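Local coordinates for lysosome-associated membrane glycoprotein 3 (PDB 4AKM), which takes part in lysosome–autophagosome fusion and in the unfolded protein response as a lysosomal membrane glycoprotein, here represented by the membrane-proximal part of its luminal domain, at residues T4-V9 and C16-M21; N45-S50 and L62-G67; G54-N59 and T72-E77; E78-S83 and Q138-D143. One frame throughout, in Å; residues are numbered along the deposited sequence.

Contact 1 (T4-V9 and C16-M21); sequences TGIYQV and CIKAEM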
loop_
_atom_site.group_PDB
_atom_site.type_symbol
_atom_site.label_atom_id
_atom_site.label_comp_id
_atom_site.label_asym_id
_atom_site.label_seq_id
_atom_site.Cartn_x
_atom_site.Cartn_y
_atom_site.Cartn_z
ATOM N N THR A 4 -0.424 7.667 10.181
ATOM C CA THR A 4 0.575 6.820 9.544
ATOM C C THR A 4 0.774 5.530 10.338
ATOM O O THR A 4 0.970 5.562 11.557
ATOM C CB THR A 4 1.919 7.569 9.408
ATOM O OG1 THR A 4 1.722 8.765 8.645
ATOM C CG2 THR A 4 2.960 6.703 8.715
ATOM N N GLY A 5 0.716 4.396 9.644
ATOM C CA GLY A 5 0.896 3.107 10.283
ATOM C C GLY A 5 2.258 2.507 10.018
ATOM O O GLY A 5 2.820 2.697 8.935
ATOM N N ILE A 6 2.795 1.792 11.004
ATOM C CA ILE A 6 4.076 1.123 10.835
ATOM C C ILE A 6 3.880 -0.386 10.692
ATOM O O ILE A 6 3.545 -1.098 11.646
ATOM C CB ILE A 6 5.055 1.458 11.966
ATOM C CG1 ILE A 6 5.282 2.968 12.029
ATOM C CG2 ILE A 6 6.377 0.750 11.750
ATOM C CD1 ILE A 6 4.503 3.662 13.123
ATOM N N TYR A 7 4.089 -0.857 9.470
ATOM C CA TYR A 7 3.811 -2.233 9.110
ATOM C C TYR A 7 5.105 -2.937 8.788
ATOM O O TYR A 7 6.141 -2.297 8.581
ATOM C CB TYR A 7 2.878 -2.274 7.909
ATOM C CG TYR A 7 1.633 -1.448 8.112
ATOM C CD1 TYR A 7 0.824 -1.640 9.222
ATOM C CD2 TYR A 7 1.281 -0.455 7.207
ATOM C CE1 TYR A 7 -0.306 -0.879 9.415
ATOM C CE2 TYR A 7 0.154 0.306 7.391
ATOM C CZ TYR A 7 -0.635 0.092 8.494
ATOM O OH TYR A 7 -1.762 0.855 8.674
ATOM N N GLN A 8 5.034 -4.259 8.714
ATOM C CA GLN A 8 6.231 -5.065 8.719
ATOM C C GLN A 8 5.899 -6.496 8.332
ATOM O O GLN A 8 4.921 -7.067 8.813
ATOM C CB GLN A 8 6.799 -5.029 10.127
ATOM C CG GLN A 8 8.201 -5.520 10.270
ATOM C CD GLN A 8 8.581 -5.664 11.724
ATOM O OE1 GLN A 8 8.147 -6.602 12.398
ATOM N NE2 GLN A 8 9.378 -4.722 12.225
ATOM N N VAL A 9 6.714 -7.075 7.457
ATOM C CA VAL A 9 6.549 -8.468 7.054
ATOM C C VAL A 9 7.852 -9.217 7.327
ATOM O O VAL A 9 8.933 -8.670 7.121
ATOM C CB VAL A 9 6.177 -8.586 5.559
ATOM C CG1 VAL A 9 5.943 -10.034 5.177
ATOM C CG2 VAL A 9 4.943 -7.751 5.244
ATOM N N CYS A 16 11.511 -8.791 5.848
ATOM C CA CYS A 16 11.123 -8.968 4.457
ATOM C C CYS A 16 10.568 -7.674 3.855
ATOM O O CYS A 16 10.899 -7.306 2.728
ATOM C CB CYS A 16 10.087 -10.088 4.359
ATOM S SG CYS A 16 9.170 -10.145 2.812
ATOM N N ILE A 17 9.726 -6.988 4.622
ATOM C CA ILE A 17 9.082 -5.755 4.182
ATOM C C ILE A 17 8.903 -4.827 5.376
ATOM O O ILE A 17 8.408 -5.238 6.420
ATOM C CB ILE A 17 7.684 -6.027 3.574
ATOM C CG1 ILE A 17 7.796 -6.694 2.203
ATOM C CG2 ILE A 17 6.874 -4.744 3.465
ATOM C CD1 ILE A 17 6.462 -6.979 1.555
ATOM N N LYS A 18 9.317 -3.575 5.223
ATOM C CA LYS A 18 9.099 -2.572 6.256
ATOM C C LYS A 18 8.367 -1.409 5.605
ATOM O O LYS A 18 8.869 -0.814 4.658
ATOM C CB LYS A 18 10.433 -2.102 6.834
ATOM C CG LYS A 18 10.318 -1.277 8.104
ATOM C CD LYS A 18 11.616 -0.521 8.374
ATOM C CE LYS A 18 11.767 -0.140 9.842
ATOM N NZ LYS A 18 10.581 0.588 10.374
ATOM N N ALA A 19 7.177 -1.085 6.098
ATOM C CA ALA A 19 6.390 -0.038 5.461
ATOM C C ALA A 19 5.667 0.853 6.453
ATOM O O ALA A 19 4.859 0.404 7.261
ATOM C CB ALA A 19 5.413 -0.633 4.456
ATOM N N GLU A 20 5.987 2.134 6.379
ATOM C CA GLU A 20 5.294 3.158 7.127
ATOM C C GLU A 20 4.549 3.989 6.110
ATOM O O GLU A 20 5.092 4.296 5.056
ATOM C CB GLU A 20 6.298 4.015 7.878
ATOM C CG GLU A 20 7.269 3.203 8.718
ATOM C CD GLU A 20 8.361 4.058 9.320
ATOM O OE1 GLU A 20 8.410 5.256 8.991
ATOM O OE2 GLU A 20 9.169 3.539 10.118
ATOM N N MET A 21 3.301 4.324 6.415
ATOM C CA MET A 21 2.466 5.123 5.524
ATOM C C MET A 21 1.084 5.301 6.119
ATOM O O MET A 21 0.693 4.596 7.047
ATOM C CB MET A 21 2.333 4.477 4.139
ATOM C CG MET A 21 1.657 3.108 4.129
ATOM S SD MET A 21 2.231 1.999 2.816
ATOM C CE MET A 21 1.910 2.972 1.356
HETATM O O HOH W 1 -2.174 3.373 6.960
#
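Two edge-to-edge antiparallel backbones meet where G5, Y7 and V9 face M21, A19 and I17, and nearly all of the polar bonding across the pair is backbone to backbone. G5 N donates to M21 O at 2.6 Å and G5 O takes M21 N in return. The same reciprocal ring forms at the next pair, with Y7 N to A19 O at 2.7 Å and A19 N to Y7 O at 3.0 Å. V9 N is held by I17 O, but V9 O accepts twice: I17 N reaches it at 3.1 Å and C16 N at 2.9 Å, both from the same face of its carbonyl plane. M21 O has a second donor too, a water that also lies 3.1 Å from Y7 OH, in the plane of the tyrosine ring. With CG anti to the carbonyl carbon (chi1 -53°), the Y7 ring folds back along its own strand and sets one face over G5 C. Between these pairs, I6 and E20 run side by side on the outer face, I6 CG1 lying 3.9 Å from E20 CG, while K18 NZ forms a salt bridge with E20 OE2 that includes a weak hydrogen bond. The main-chain groups of K18 and E20 turn to the other side, where they bond Q140 and Q138. On the opposite face V9 and I17 lie alongside each other, and V9 CG1 touches C16 SG, which is disulfide-bonded to C53. With C16 and I17 both facing V9, the arrangement is a classic beta bulge in an antiparallel beta hairpin.

Contact 2 (N45-S50 and L62-G67); sequences NATQAS and LNFQGG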
loop_
_atom_site.group_PDB
_atom_site.type_symbol
_atom_site.label_atom_id
_atom_site.label_comp_id
_atom_site.label_asym_id
_atom_site.label_seq_id
_atom_site.Cartn_x
_atom_site.Cartn_y
_atom_site.Cartn_z
ATOM N N ASN A 45 -4.047 1.391 14.147
ATOM C CA ASN A 45 -4.136 0.650 15.405
ATOM C C ASN A 45 -5.258 -0.390 15.396
ATOM O O ASN A 45 -5.507 -1.070 16.388
ATOM C CB ASN A 45 -4.244 1.598 16.603
ATOM C CG ASN A 45 -2.905 2.220 16.975
ATOM O OD1 ASN A 45 -1.837 1.654 16.703
ATOM N ND2 ASN A 45 -2.953 3.389 17.609
ATOM N N ALA A 46 -5.914 -0.508 14.249
ATOM C CA ALA A 46 -7.034 -1.416 14.066
ATOM C C ALA A 46 -6.818 -2.186 12.765
ATOM O O ALA A 46 -7.769 -2.585 12.091
ATOM C CB ALA A 46 -8.334 -0.633 14.018
ATOM N N THR A 47 -5.552 -2.389 12.417
ATOM C CA THR A 47 -5.200 -3.012 11.147
ATOM C C THR A 47 -4.087 -4.043 11.322
ATOM O O THR A 47 -3.028 -3.745 11.872
ATOM C CB THR A 47 -4.796 -1.943 10.097
ATOM O OG1 THR A 47 -5.970 -1.254 9.644
ATOM C CG2 THR A 47 -4.097 -2.575 8.902
ATOM N N GLN A 48 -4.344 -5.260 10.857
ATOM C CA GLN A 48 -3.395 -6.352 10.983
ATOM C C GLN A 48 -2.532 -6.458 9.733
ATOM O O GLN A 48 -3.041 -6.598 8.623
ATOM C CB GLN A 48 -4.136 -7.669 11.203
ATOM C CG GLN A 48 -5.520 -7.504 11.818
ATOM C CD GLN A 48 -5.585 -7.983 13.255
ATOM O OE1 GLN A 48 -4.592 -7.935 13.987
ATOM N NE2 GLN A 48 -6.757 -8.458 13.667
ATOM N N ALA A 49 -1.222 -6.402 9.920
ATOM C CA ALA A 49 -0.302 -6.579 8.814
ATOM C C ALA A 49 0.181 -8.024 8.743
ATOM O O ALA A 49 0.560 -8.625 9.750
ATOM C CB ALA A 49 0.871 -5.626 8.950
ATOM N N SER A 50 0.160 -8.576 7.541
ATOM C CA SER A 50 0.677 -9.913 7.303
ATOM C C SER A 50 1.176 -9.890 5.884
ATOM O O SER A 50 1.041 -8.894 5.196
ATOM C CB SER A 50 -0.422 -10.964 7.442
ATOM O OG SER A 50 -1.344 -10.881 6.368
ATOM N N LEU A 62 -2.733 -5.681 4.430
ATOM C CA LEU A 62 -3.242 -4.982 5.593
ATOM C C LEU A 62 -4.722 -5.261 5.696
ATOM O O LEU A 62 -5.481 -4.939 4.791
ATOM C CB LEU A 62 -3.022 -3.487 5.433
ATOM C CG LEU A 62 -1.587 -3.069 5.115
ATOM C CD1 LEU A 62 -1.534 -1.586 4.827
ATOM C CD2 LEU A 62 -0.655 -3.424 6.260
ATOM N N ASN A 63 -5.136 -5.866 6.795
ATOM C CA ASN A 63 -6.543 -6.179 6.966
ATOM C C ASN A 63 -7.183 -5.351 8.050
ATOM O O ASN A 63 -6.553 -5.033 9.055
ATOM C CB ASN A 63 -6.751 -7.667 7.254
ATOM C CG ASN A 63 -7.360 -8.396 6.079
ATOM O OD1 ASN A 63 -6.655 -9.054 5.308
ATOM N ND2 ASN A 63 -8.681 -8.269 5.921
ATOM N N PHE A 64 -8.445 -5.011 7.840
ATOM C CA PHE A 64 -9.179 -4.221 8.805
ATOM C C PHE A 64 -10.626 -4.622 8.736
ATOM O O PHE A 64 -11.034 -5.346 7.834
ATOM C CB PHE A 64 -9.023 -2.721 8.508
ATOM C CG PHE A 64 -9.259 -2.365 7.071
ATOM C CD1 PHE A 64 -10.545 -2.180 6.590
ATOM C CD2 PHE A 64 -8.197 -2.231 6.199
ATOM C CE1 PHE A 64 -10.766 -1.868 5.268
ATOM C CE2 PHE A 64 -8.409 -1.914 4.880
ATOM C CZ PHE A 64 -9.697 -1.731 4.409
ATOM N N GLN A 65 -11.406 -4.156 9.695
ATOM C CA GLN A 65 -12.832 -4.396 9.643
ATOM C C GLN A 65 -13.415 -3.712 8.420
ATOM O O GLN A 65 -13.450 -2.485 8.338
ATOM C CB GLN A 65 -13.516 -3.902 10.915
ATOM C CG GLN A 65 -14.138 -5.017 11.729
ATOM C CD GLN A 65 -13.113 -6.049 12.171
ATOM O OE1 GLN A 65 -12.907 -7.072 11.506
ATOM N NE2 GLN A 65 -12.465 -5.785 13.302
ATOM N N GLY A 66 -13.861 -4.518 7.465
ATOM C CA GLY A 66 -14.484 -4.004 6.264
ATOM C C GLY A 66 -13.776 -4.454 5.005
ATOM O O GLY A 66 -14.360 -4.468 3.926
ATOM N N GLY A 67 -12.509 -4.820 5.139
ATOM C CA GLY A 67 -11.747 -5.263 3.993
ATOM C C GLY A 67 -10.249 -5.233 4.186
ATOM O O GLY A 67 -9.737 -5.513 5.271
#
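A46 makes the first touch, its carbonyl O lying 3.8 Å from F64 CB at the fringe of the contact. T47 follows and has more of its surface buried here than any other residue of 45-50. Its two branches divide the work: CG2, anti to the backbone N, reaches 3.7 Å from L62 CB, whereas OG1 runs beside F64 CB at 3.6 Å. The hydroxyl finds its polar partner outside the pair, in the carbonyl O of D43. T47 CA also approaches N63 O, which is at the same time the acceptor for the next residue: Q48 N donates to it at 2.9 Å, in the carbonyl plane. Q48 O answers by accepting N63 N over the same distance, in a nearly straight bond (171° at the hydrogen). These two bonds enclose the hydrogen-bonded pair Q48–N63, whose side chains start on one face and then lead away from each other. A49 sits on the other face, opposite L62 in a non-hydrogen-bonded pair, and its methyl meets L62 CD2 at 3.8 Å. Beyond F64 the second strand leaves the pairing in a type II turn, closed by F64 and G67 through two backbone bonds; it lays G67 O over one face of the F64 ring, 3.5 Å above its plane. Strand 48-52 is one of the two outermost strands of its five-stranded sheet and 57-64 lies next to it, with L62 bonded onward to V69 in strand 67-75. From this sheet L62 packs against Y7 and I23, while F64 rests on L25 and meets the ring of F40.

Contact 3 (G54-N59 and T72-E77); sequences GTRKSN and TFTKDE. With NAG (2-acetamido-2-deoxy-beta-D-glucopyranose), chain D.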
loop_
_atom_site.group_PDB
_atom_site.type_symbol
_atom_site.label_atom_id
_atom_site.label_comp_id
_atom_site.label_asym_id
_atom_site.label_seq_id
_atom_site.Cartn_x
_atom_site.Cartn_y
_atom_site.Cartn_z
ATOM N N GLY A 54 9.502 -13.205 -0.532
ATOM C CA GLY A 54 9.947 -13.950 -1.693
ATOM C C GLY A 54 11.177 -13.331 -2.322
ATOM O O GLY A 54 11.409 -12.128 -2.198
ATOM N N THR A 55 11.963 -14.158 -3.008
ATOM C CA THR A 55 13.230 -13.720 -3.587
ATOM C C THR A 55 13.046 -12.663 -4.680
ATOM O O THR A 55 13.924 -11.825 -4.897
ATOM C CB THR A 55 14.052 -14.925 -4.128
ATOM O OG1 THR A 55 13.419 -15.470 -5.293
ATOM C CG2 THR A 55 14.173 -16.013 -3.062
ATOM N N ARG A 56 11.898 -12.694 -5.352
ATOM C CA ARG A 56 11.639 -11.783 -6.463
ATOM C C ARG A 56 10.248 -11.151 -6.372
ATOM O O ARG A 56 9.913 -10.252 -7.142
ATOM C CB ARG A 56 11.794 -12.517 -7.800
ATOM C CG ARG A 56 12.205 -11.628 -8.972
ATOM C CD ARG A 56 11.525 -12.080 -10.255
ATOM N NE ARG A 56 10.074 -11.915 -10.169
ATOM C CZ ARG A 56 9.208 -12.353 -11.078
ATOM N NH1 ARG A 56 9.637 -12.997 -12.156
ATOM N NH2 ARG A 56 7.907 -12.153 -10.906
ATOM N N LYS A 57 9.444 -11.616 -5.422
ATOM C CA LYS A 57 8.076 -11.128 -5.289
ATOM C C LYS A 57 7.553 -11.257 -3.860
ATOM O O LYS A 57 7.553 -12.344 -3.276
ATOM C CB LYS A 57 7.152 -11.879 -6.251
ATOM C CG LYS A 57 5.928 -11.086 -6.677
ATOM C CD LYS A 57 4.966 -11.936 -7.496
ATOM C CE LYS A 57 4.329 -13.020 -6.641
ATOM N NZ LYS A 57 3.235 -13.721 -7.368
ATOM N N SER A 58 7.093 -10.140 -3.305
ATOM C CA SER A 58 6.569 -10.125 -1.945
ATOM C C SER A 58 5.205 -9.455 -1.894
ATOM O O SER A 58 4.760 -8.860 -2.872
ATOM C CB SER A 58 7.518 -9.370 -1.012
ATOM O OG SER A 58 8.826 -9.900 -1.066
ATOM N N ASN A 59 4.544 -9.544 -0.747
ATOM C CA ASN A 59 3.328 -8.763 -0.538
ATOM C C ASN A 59 3.121 -8.361 0.912
ATOM O O ASN A 59 3.329 -9.160 1.836
ATOM C CB ASN A 59 2.084 -9.485 -1.072
ATOM C CG ASN A 59 1.663 -10.659 -0.202
ATOM O OD1 ASN A 59 2.287 -11.719 -0.229
ATOM N ND2 ASN A 59 0.587 -10.481 0.556
ATOM N N THR A 72 1.500 -5.473 -3.560
ATOM C CA THR A 72 2.427 -6.464 -4.093
ATOM C C THR A 72 3.674 -5.820 -4.689
ATOM O O THR A 72 3.576 -4.910 -5.531
ATOM C CB THR A 72 1.763 -7.341 -5.170
ATOM O OG1 THR A 72 0.763 -8.175 -4.569
ATOM C CG2 THR A 72 2.798 -8.214 -5.855
ATOM N N PHE A 73 4.832 -6.323 -4.258
ATOM C CA PHE A 73 6.141 -5.847 -4.697
ATOM C C PHE A 73 6.862 -6.850 -5.602
ATOM O O PHE A 73 6.823 -8.060 -5.365
ATOM C CB PHE A 73 7.040 -5.578 -3.491
ATOM C CG PHE A 73 6.452 -4.637 -2.482
ATOM C CD1 PHE A 73 5.565 -5.098 -1.518
ATOM C CD2 PHE A 73 6.808 -3.297 -2.479
ATOM C CE1 PHE A 73 5.032 -4.240 -0.588
ATOM C CE2 PHE A 73 6.280 -2.439 -1.550
ATOM C CZ PHE A 73 5.388 -2.909 -0.602
ATOM N N THR A 74 7.540 -6.324 -6.618
ATOM C CA THR A 74 8.386 -7.108 -7.513
ATOM C C THR A 74 9.758 -6.435 -7.595
ATOM O O THR A 74 9.842 -5.210 -7.702
ATOM C CB THR A 74 7.762 -7.202 -8.937
ATOM O OG1 THR A 74 6.630 -8.078 -8.915
ATOM C CG2 THR A 74 8.762 -7.728 -9.955
ATOM N N LYS A 75 10.831 -7.220 -7.516
ATOM C CA LYS A 75 12.164 -6.678 -7.786
ATOM C C LYS A 75 12.659 -7.110 -9.167
ATOM O O LYS A 75 12.667 -8.298 -9.495
ATOM C CB LYS A 75 13.173 -7.039 -6.686
ATOM C CG LYS A 75 13.495 -8.519 -6.539
ATOM C CD LYS A 75 14.623 -8.732 -5.526
ATOM C CE LYS A 75 15.902 -8.013 -5.944
ATOM N NZ LYS A 75 17.000 -8.179 -4.943
ATOM N N ASP A 76 13.043 -6.136 -9.985
ATOM C CA ASP A 76 13.517 -6.433 -11.328
ATOM C C ASP A 76 15.013 -6.693 -11.283
ATOM O O ASP A 76 15.546 -7.446 -12.099
ATOM C CB ASP A 76 13.196 -5.294 -12.298
ATOM C CG ASP A 76 12.664 -5.799 -13.627
ATOM O OD1 ASP A 76 12.957 -6.961 -13.987
ATOM O OD2 ASP A 76 11.942 -5.041 -14.308
ATOM N N GLU A 77 15.669 -6.071 -10.307
ATOM C CA GLU A 77 17.109 -6.209 -10.091
ATOM C C GLU A 77 17.950 -5.648 -11.247
ATOM O O GLU A 77 17.959 -6.196 -12.351
ATOM C CB GLU A 77 17.489 -7.661 -9.756
ATOM C CG GLU A 77 18.988 -7.936 -9.730
ATOM C CD GLU A 77 19.766 -6.958 -8.860
ATOM O OE1 GLU A 77 19.514 -6.910 -7.637
ATOM O OE2 GLU A 77 20.633 -6.233 -9.401
HETATM C C1 NAG D . -2.068 -10.240 -2.158
HETATM C C2 NAG D . -3.284 -11.095 -2.478
HETATM C C3 NAG D . -2.874 -12.554 -2.656
HETATM C C4 NAG D . -1.733 -12.671 -3.660
HETATM C C5 NAG D . -0.621 -11.663 -3.381
HETATM C C6 NAG D . 0.352 -11.621 -4.548
HETATM C C7 NAG D . -5.487 -10.485 -1.659
HETATM C C8 NAG D . -6.510 -10.743 -0.594
HETATM N N2 NAG D . -4.268 -10.958 -1.420
HETATM O O3 NAG D . -3.983 -13.293 -3.115
HETATM O O4 NAG D . -1.181 -13.970 -3.617
HETATM O O5 NAG D . -1.121 -10.355 -3.197
HETATM O O6 NAG D . 1.358 -10.679 -4.255
HETATM O O7 NAG D . -5.786 -9.870 -2.684
#
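R56, F73 and K75 bury the largest areas here. R56 O accepts K75 N at 3.2 Å, from well above its carbonyl plane, and this is the last bond of the pairing at the open end of the hairpin. Their side chains cross obliquely: R56 CG comes down on K75 O at 3.4 Å, then the arginine chain bends away, its guanidinium passing near T74 CG2. K75 leaves its backbone with CG between N and the carbonyl carbon (chi1 65°), a torsion that carries its aliphatic chain over the loop that leads into strand 57-64 and sets CD 3.2 Å from T55 O. Its ammonium group then makes a long salt bridge with E77. F73 fills the middle of the pairing. Its N donates to S58 O and its O accepts S58 N, both at 2.9 Å, and the ring turns an edge toward S58 O and the CA of N59 before entering the packing around I17 and I82. On the other face K57 CG lies 3.8 Å from T74 OG1, a hydroxyl that is bonded to S83. At the inner end T72 OG1 and NAG O6 share a hydrogen bond of 2.6 Å. N59 CB also lies beside this sugar oxygen. This is an antiparallel beta hairpin of the beta-prism domain, carrying an N-glycosylation sequon: the sugar belongs to N70, and T72 is the sequon's threonine.

Contact 4 (E78-S83 and Q138-D143); sequences ESYYIS and QLQAFD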
loop_
_atom_site.group_PDB
_atom_site.type_symbol
_atom_site.label_atom_id
_atom_site.label_comp_id
_atom_site.label_asym_id
_atom_site.label_seq_id
_atom_site.Cartn_x
_atom_site.Cartn_y
_atom_site.Cartn_z
ATOM N N GLU A 78 18.637 -4.535 -10.991
ATOM C CA GLU A 78 18.505 -3.808 -9.729
ATOM C C GLU A 78 17.228 -2.969 -9.733
ATOM O O GLU A 78 16.660 -2.720 -10.799
ATOM C CB GLU A 78 19.752 -2.956 -9.442
ATOM C CG GLU A 78 20.118 -1.964 -10.542
ATOM C CD GLU A 78 21.522 -1.392 -10.378
ATOM O OE1 GLU A 78 22.385 -2.077 -9.786
ATOM O OE2 GLU A 78 21.766 -0.260 -10.848
ATOM N N SER A 79 16.793 -2.580 -8.532
ATOM C CA SER A 79 15.521 -1.885 -8.258
ATOM C C SER A 79 14.321 -2.801 -7.991
ATOM O O SER A 79 14.205 -3.895 -8.547
ATOM C CB SER A 79 15.152 -0.833 -9.321
ATOM O OG SER A 79 14.598 -1.448 -10.476
ATOM N N TYR A 80 13.439 -2.318 -7.121
ATOM C CA TYR A 80 12.179 -2.975 -6.804
ATOM C C TYR A 80 11.083 -1.918 -6.861
ATOM O O TYR A 80 11.369 -0.721 -6.896
ATOM C CB TYR A 80 12.234 -3.611 -5.410
ATOM C CG TYR A 80 12.476 -2.622 -4.284
ATOM C CD1 TYR A 80 13.763 -2.209 -3.961
ATOM C CD2 TYR A 80 11.419 -2.103 -3.547
ATOM C CE1 TYR A 80 13.988 -1.305 -2.934
ATOM C CE2 TYR A 80 11.636 -1.200 -2.520
ATOM C CZ TYR A 80 12.921 -0.806 -2.217
ATOM O OH TYR A 80 13.140 0.090 -1.196
ATOM N N TYR A 81 9.831 -2.356 -6.859
ATOM C CA TYR A 81 8.704 -1.440 -6.988
ATOM C C TYR A 81 7.432 -2.137 -6.545
ATOM O O TYR A 81 7.409 -3.360 -6.398
ATOM C CB TYR A 81 8.565 -0.966 -8.442
ATOM C CG TYR A 81 8.566 -2.090 -9.456
ATOM C CD1 TYR A 81 9.757 -2.573 -9.989
ATOM C CD2 TYR A 81 7.380 -2.676 -9.871
ATOM C CE1 TYR A 81 9.761 -3.609 -10.907
ATOM C CE2 TYR A 81 7.372 -3.710 -10.789
ATOM C CZ TYR A 81 8.563 -4.174 -11.306
ATOM O OH TYR A 81 8.549 -5.203 -12.221
ATOM N N ILE A 82 6.377 -1.363 -6.311
ATOM C CA ILE A 82 5.062 -1.954 -6.105
ATOM C C ILE A 82 4.528 -2.350 -7.471
ATOM O O ILE A 82 4.375 -1.503 -8.346
ATOM C CB ILE A 82 4.079 -0.973 -5.439
ATOM C CG1 ILE A 82 4.425 -0.775 -3.963
ATOM C CG2 ILE A 82 2.650 -1.479 -5.570
ATOM C CD1 ILE A 82 3.774 0.444 -3.341
ATOM N N SER A 83 4.263 -3.637 -7.658
ATOM C CA SER A 83 3.807 -4.137 -8.948
ATOM C C SER A 83 2.301 -4.388 -8.992
ATOM O O SER A 83 1.726 -4.544 -10.071
ATOM C CB SER A 83 4.559 -5.411 -9.333
ATOM O OG SER A 83 4.234 -6.473 -8.458
ATOM N N GLN A 138 7.189 5.870 3.895
ATOM C CA GLN A 138 8.561 5.400 3.821
ATOM C C GLN A 138 8.568 3.885 3.911
ATOM O O GLN A 138 8.126 3.319 4.901
ATOM C CB GLN A 138 9.427 5.987 4.923
ATOM C CG GLN A 138 10.884 5.574 4.798
ATOM C CD GLN A 138 11.827 6.536 5.483
ATOM O OE1 GLN A 138 11.399 7.511 6.102
ATOM N NE2 GLN A 138 13.123 6.271 5.371
ATOM N N LEU A 139 9.070 3.227 2.875
ATOM C CA LEU A 139 9.048 1.772 2.838
ATOM C C LEU A 139 10.330 1.187 2.263
ATOM O O LEU A 139 11.178 1.907 1.739
ATOM C CB LEU A 139 7.825 1.264 2.062
ATOM C CG LEU A 139 7.573 1.732 0.624
ATOM C CD1 LEU A 139 8.429 0.974 -0.388
ATOM C CD2 LEU A 139 6.094 1.594 0.282
ATOM N N GLN A 140 10.450 -0.130 2.371
ATOM C CA GLN A 140 11.584 -0.866 1.845
ATOM C C GLN A 140 11.204 -2.338 1.774
ATOM O O GLN A 140 10.495 -2.849 2.645
ATOM C CB GLN A 140 12.815 -0.664 2.734
ATOM C CG GLN A 140 14.101 -1.258 2.168
ATOM C CD GLN A 140 15.346 -0.740 2.869
ATOM O OE1 GLN A 140 15.327 0.326 3.486
ATOM N NE2 GLN A 140 16.436 -1.495 2.776
ATOM N N ALA A 141 11.669 -3.013 0.728
ATOM C CA ALA A 141 11.361 -4.427 0.531
ATOM C C ALA A 141 12.575 -5.223 0.043
ATOM O O ALA A 141 13.497 -4.663 -0.556
ATOM C CB ALA A 141 10.195 -4.585 -0.435
ATOM N N PHE A 142 12.559 -6.526 0.314
ATOM C CA PHE A 142 13.632 -7.454 -0.066
ATOM C C PHE A 142 14.947 -7.230 0.691
ATOM O O PHE A 142 15.116 -7.723 1.809
ATOM C CB PHE A 142 13.864 -7.450 -1.581
ATOM C CG PHE A 142 12.606 -7.587 -2.381
ATOM C CD1 PHE A 142 11.994 -8.822 -2.522
ATOM C CD2 PHE A 142 12.032 -6.484 -2.990
ATOM C CE1 PHE A 142 10.834 -8.955 -3.258
ATOM C CE2 PHE A 142 10.872 -6.612 -3.727
ATOM C CZ PHE A 142 10.272 -7.851 -3.859
ATOM N N ASP A 143 15.875 -6.498 0.080
ATOM C CA ASP A 143 17.202 -6.299 0.665
ATOM C C ASP A 143 17.197 -5.384 1.891
ATOM O O ASP A 143 16.697 -4.258 1.834
ATOM C CB ASP A 143 18.182 -5.775 -0.389
ATOM C CG ASP A 143 18.879 -6.894 -1.141
ATOM O OD1 ASP A 143 18.443 -8.060 -1.017
ATOM O OD2 ASP A 143 19.870 -6.608 -1.847
#
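The two beta-sheets of the prism-like domain meet face on here, with Y80 of one sheet projecting onto L139, Q140 and A141 of the other and F142 of the loop that follows. The axes of the short segments 80-83 and 138-141 run at 103° to each other and approach to 8.2 Å, a gap that side chains fill without any hydrogen bond across it. Y80 is the main link. Its CG lies between the backbone N and the carbonyl carbon (chi1 61°), which sends the ring across strand 138-141. A141 O sits over the centre of one ring face, Y80 CE2 comes 3.7 Å from A141 N, and L139 CD1 stands at the ring edge. The hydroxyl passes 3.5 Å from Q140 CA, yet its polar partner is H114 O. The F142 side chain runs antiparallel to that of Y80 and passes beside it, its CE2 touching Y80 CB at 3.7 Å. More loosely, I82 CD1 meets L139 CD2 at 4.5 Å. The Q140 amide is fixed at both ends: NE2 donates to D143 O at 2.9 Å, close to the amide plane, and OE1 accepts from G150 N. Strand 80-90 lies between strands 67-75 and 97-110 in the five-stranded sheet, whereas strand 137-141 runs between 14-27 and 116-118 in the other, where L139 packs on A19 and A141 on I17.

How the contacts relate
Contacts 1 and 4 share a sheet: E20 N and Q138 O, like K18 O and Q140 N, are 2.9 Å apart. Contacts 2 and 3 lie along strand 57-64 of the facing sheet, their centres 22 Å apart. Contact 1 packs against both, with Y7 CG 3.5 Å from L62 CD2 and I17 CD1 3.7 Å from F73 CD1. Contact 4 bridges the sheets; its centre is about 7 Å from that of contact 3, where T72 O and S83 N probably hydrogen-bond. The glycan on N70 touches contact 3 directly, and the side chains of N63 and I17 come within about 6 and 9 Å of it.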